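Local coordinates for discoidin-2 (Dictyostelium discoideum, PDB 2VMC), which binds galactose and N-acetylgalactosamine as a trimeric lectin and may take part in spore formation and spore coat assembly, at residues A[206-211]-A[244-249]. Sequence-based numbering, arbitrary orientation.
Sequences KKVDAH and YDLTFD. With A2G (2-acetamido-2-deoxy-alpha-D-galactopyranose), chain E.
Asp209 and Tyr244 run alongside each other, carboxylate and ring planes 30° apart, and together hold the bound N-acetylgalactosamine. With CG trans to the backbone N (chi1 -172°), Asp209 directs OD1 to 2.6 Å from O4 and OD2 to 2.7 Å from O3 of the sugar, while C4 sits 3.6 Å above the centre of the Tyr244 ring, a CH-pi contact of the kind lectins make with galactosides. Asp209 O accepts from both Tyr244 N (2.8 Å) and Asp245 N (3.0 Å), the second in the carbonyl plane; this classic beta bulge sets the ring beside the carboxylate.

Further along the same face, the extended Lys207 chain runs past Thr247 and reaches across Asp245, its NZ forming a salt bridge to OD2 (2.9 Å) on the anti side. A second classic bulge sets Lys206 and Lys207 against Thr247, with Lys206 N 2.8 Å from Thr247 O. Lys206 NZ makes salt bridges to Glu168 and, from above the carboxylate plane, to Asp249 OD1 (2.9 Å); Asp249 OD2 accepts from Ile203 N of a neighbouring subunit. On the other face, Val208 packs against Leu246 beside Trp219 of the same chain.

Gln216 of that subunit hydrogen-bonds Asp209 OD1, and its Arg218 and Trp238 complete this intersubunit carbohydrate site of the H-type lectin fold.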
loop_
_atom_site.group_PDB
_atom_site.type_symbol
_atom_site.label_atom_id
_atom_site.label_comp_id
_atom_site.label_asym_id
_atom_site.label_seq_id
_atom_site.Cartn_x
_atom_site.Cartn_y
_atom_site.Cartn_z
ATOM N N LYS A 206 -8.061 22.400 -21.180
ATOM C CA LYS A 206 -9.508 22.458 -20.945
ATOM C C LYS A 206 -10.134 23.827 -21.278
ATOM O O LYS A 206 -11.322 24.048 -21.016
ATOM C CB LYS A 206 -9.877 21.995 -19.526
ATOM C CG LYS A 206 -9.359 22.887 -18.411
ATOM C CD LYS A 206 -9.843 22.392 -17.018
ATOM C CE LYS A 206 -9.432 23.415 -15.925
ATOM N NZ LYS A 206 -9.829 22.999 -14.501
ATOM N N LYS A 207 -9.343 24.721 -21.882
ATOM C CA LYS A 207 -9.900 25.992 -22.399
ATOM C C LYS A 207 -9.037 26.528 -23.509
ATOM O O LYS A 207 -7.814 26.621 -23.349
ATOM C CB LYS A 207 -10.040 27.057 -21.301
ATOM C CG LYS A 207 -10.627 28.414 -21.790
ATOM C CD LYS A 207 -10.444 29.507 -20.692
ATOM C CE LYS A 207 -10.795 30.874 -21.194
ATOM N NZ LYS A 207 -10.650 31.920 -20.127
ATOM N N VAL A 208 -9.689 26.913 -24.616
ATOM C CA VAL A 208 -9.040 27.660 -25.689
ATOM C C VAL A 208 -9.833 28.939 -25.976
ATOM O O VAL A 208 -11.051 28.894 -26.183
ATOM C CB VAL A 208 -8.940 26.815 -26.982
ATOM C CG1 VAL A 208 -8.580 27.704 -28.215
ATOM C CG2 VAL A 208 -7.975 25.644 -26.796
ATOM N N ASP A 209 -9.124 30.069 -25.985
ATOM C CA ASP A 209 -9.687 31.350 -26.402
ATOM C C ASP A 209 -8.571 31.948 -27.280
ATOM O O ASP A 209 -7.601 32.516 -26.763
ATOM C CB ASP A 209 -9.996 32.215 -25.175
ATOM C CG ASP A 209 -10.763 33.506 -25.515
ATOM O OD1 ASP A 209 -10.974 33.819 -26.708
ATOM O OD2 ASP A 209 -11.157 34.213 -24.556
ATOM N N ALA A 210 -8.654 31.718 -28.591
ATOM C CA ALA A 210 -7.554 32.083 -29.509
ATOM C C ALA A 210 -8.047 32.409 -30.910
ATOM O O ALA A 210 -9.076 31.873 -31.380
ATOM C CB ALA A 210 -6.478 30.962 -29.556
ATOM N N HIS A 211 -7.317 33.293 -31.578
ATOM C CA HIS A 211 -7.650 33.666 -32.959
ATOM C C HIS A 211 -6.770 32.856 -33.930
ATOM O O HIS A 211 -5.571 32.676 -33.680
ATOM C CB HIS A 211 -7.414 35.157 -33.172
ATOM C CG HIS A 211 -8.297 35.764 -34.221
ATOM N ND1 HIS A 211 -9.530 36.309 -33.926
ATOM C CD2 HIS A 211 -8.132 35.908 -35.557
ATOM C CE1 HIS A 211 -10.076 36.785 -35.035
ATOM N NE2 HIS A 211 -9.248 36.557 -36.041
ATOM N N TYR A 244 -5.687 34.576 -26.660
ATOM C CA TYR A 244 -6.328 35.375 -25.606
ATOM C C TYR A 244 -6.172 34.714 -24.218
ATOM O O TYR A 244 -5.719 35.363 -23.249
ATOM C CB TYR A 244 -7.813 35.612 -25.962
ATOM C CG TYR A 244 -8.486 36.685 -25.147
ATOM C CD1 TYR A 244 -8.609 37.994 -25.647
ATOM C CD2 TYR A 244 -9.019 36.399 -23.893
ATOM C CE1 TYR A 244 -9.249 38.974 -24.911
ATOM C CE2 TYR A 244 -9.668 37.377 -23.138
ATOM C CZ TYR A 244 -9.774 38.661 -23.663
ATOM O OH TYR A 244 -10.395 39.640 -22.933
ATOM N N ASP A 245 -6.511 33.426 -24.130
ATOM C CA ASP A 245 -6.261 32.637 -22.898
ATOM C C ASP A 245 -6.163 31.139 -23.230
ATOM O O ASP A 245 -6.664 30.690 -24.276
ATOM C CB ASP A 245 -7.363 32.905 -21.856
ATOM C CG ASP A 245 -6.954 32.541 -20.418
ATOM O OD1 ASP A 245 -5.753 32.354 -20.136
ATOM O OD2 ASP A 245 -7.863 32.458 -19.552
ATOM N N LEU A 246 -5.482 30.383 -22.359
ATOM C CA LEU A 246 -5.430 28.913 -22.436
ATOM C C LEU A 246 -5.440 28.408 -21.010
ATOM O O LEU A 246 -4.855 29.073 -20.138
ATOM C CB LEU A 246 -4.138 28.415 -23.093
ATOM C CG LEU A 246 -3.975 28.598 -24.606
ATOM C CD1 LEU A 246 -2.498 28.364 -25.032
ATOM C CD2 LEU A 246 -4.957 27.730 -25.409
ATOM N N THR A 247 -6.104 27.275 -20.774
ATOM C CA THR A 247 -6.086 26.606 -19.437
ATOM C C THR A 247 -5.727 25.113 -19.547
ATOM O O THR A 247 -6.233 24.417 -20.421
ATOM C CB THR A 247 -7.454 26.740 -18.700
ATOM O OG1 THR A 247 -7.831 28.126 -18.617
ATOM C CG2 THR A 247 -7.387 26.140 -17.269
ATOM N N PHE A 248 -4.853 24.645 -18.653
ATOM C CA PHE A 248 -4.521 23.224 -18.531
ATOM C C PHE A 248 -4.817 22.710 -17.107
ATOM O O PHE A 248 -4.615 23.436 -16.121
ATOM C CB PHE A 248 -3.024 22.999 -18.818
ATOM C CG PHE A 248 -2.630 23.227 -20.255
ATOM C CD1 PHE A 248 -2.628 22.161 -21.170
ATOM C CD2 PHE A 248 -2.226 24.509 -20.700
ATOM C CE1 PHE A 248 -2.263 22.353 -22.532
ATOM C CE2 PHE A 248 -1.828 24.711 -22.067
ATOM C CZ PHE A 248 -1.870 23.637 -22.979
ATOM N N ASP A 249 -5.298 21.473 -17.026
ATOM C CA ASP A 249 -5.240 20.679 -15.785
ATOM C C ASP A 249 -3.913 19.946 -15.815
ATOM O O ASP A 249 -3.494 19.482 -16.876
ATOM C CB ASP A 249 -6.389 19.672 -15.717
ATOM C CG ASP A 249 -7.604 20.207 -14.958
ATOM O OD1 ASP A 249 -7.501 21.288 -14.325
ATOM O OD2 ASP A 249 -8.682 19.548 -14.994
HETATM O O5 A2G E . -13.435 38.690 -27.607
HETATM C C1 A2G E . -14.255 39.024 -26.484
HETATM O O1 A2G E . -13.709 40.165 -25.809
HETATM C C2 A2G E . -14.329 37.845 -25.516
HETATM N N2 A2G E . -15.078 38.198 -24.314
HETATM C C3 A2G E . -12.938 37.291 -25.122
HETATM O O3 A2G E . -13.015 36.109 -24.303
HETATM C C4 A2G E . -12.079 37.016 -26.363
HETATM O O4 A2G E . -12.557 35.865 -27.064
HETATM C C5 A2G E . -12.106 38.262 -27.273
HETATM C C6 A2G E . -11.323 38.043 -28.561
HETATM O O6 A2G E . -11.201 39.329 -29.205
HETATM C C7 A2G E . -16.417 38.105 -24.284
HETATM O O7 A2G E . -17.069 37.697 -25.251
HETATM C C8 A2G E . -17.047 38.538 -22.985
HETATM O O HOH W 1 -10.572 19.904 -13.155
#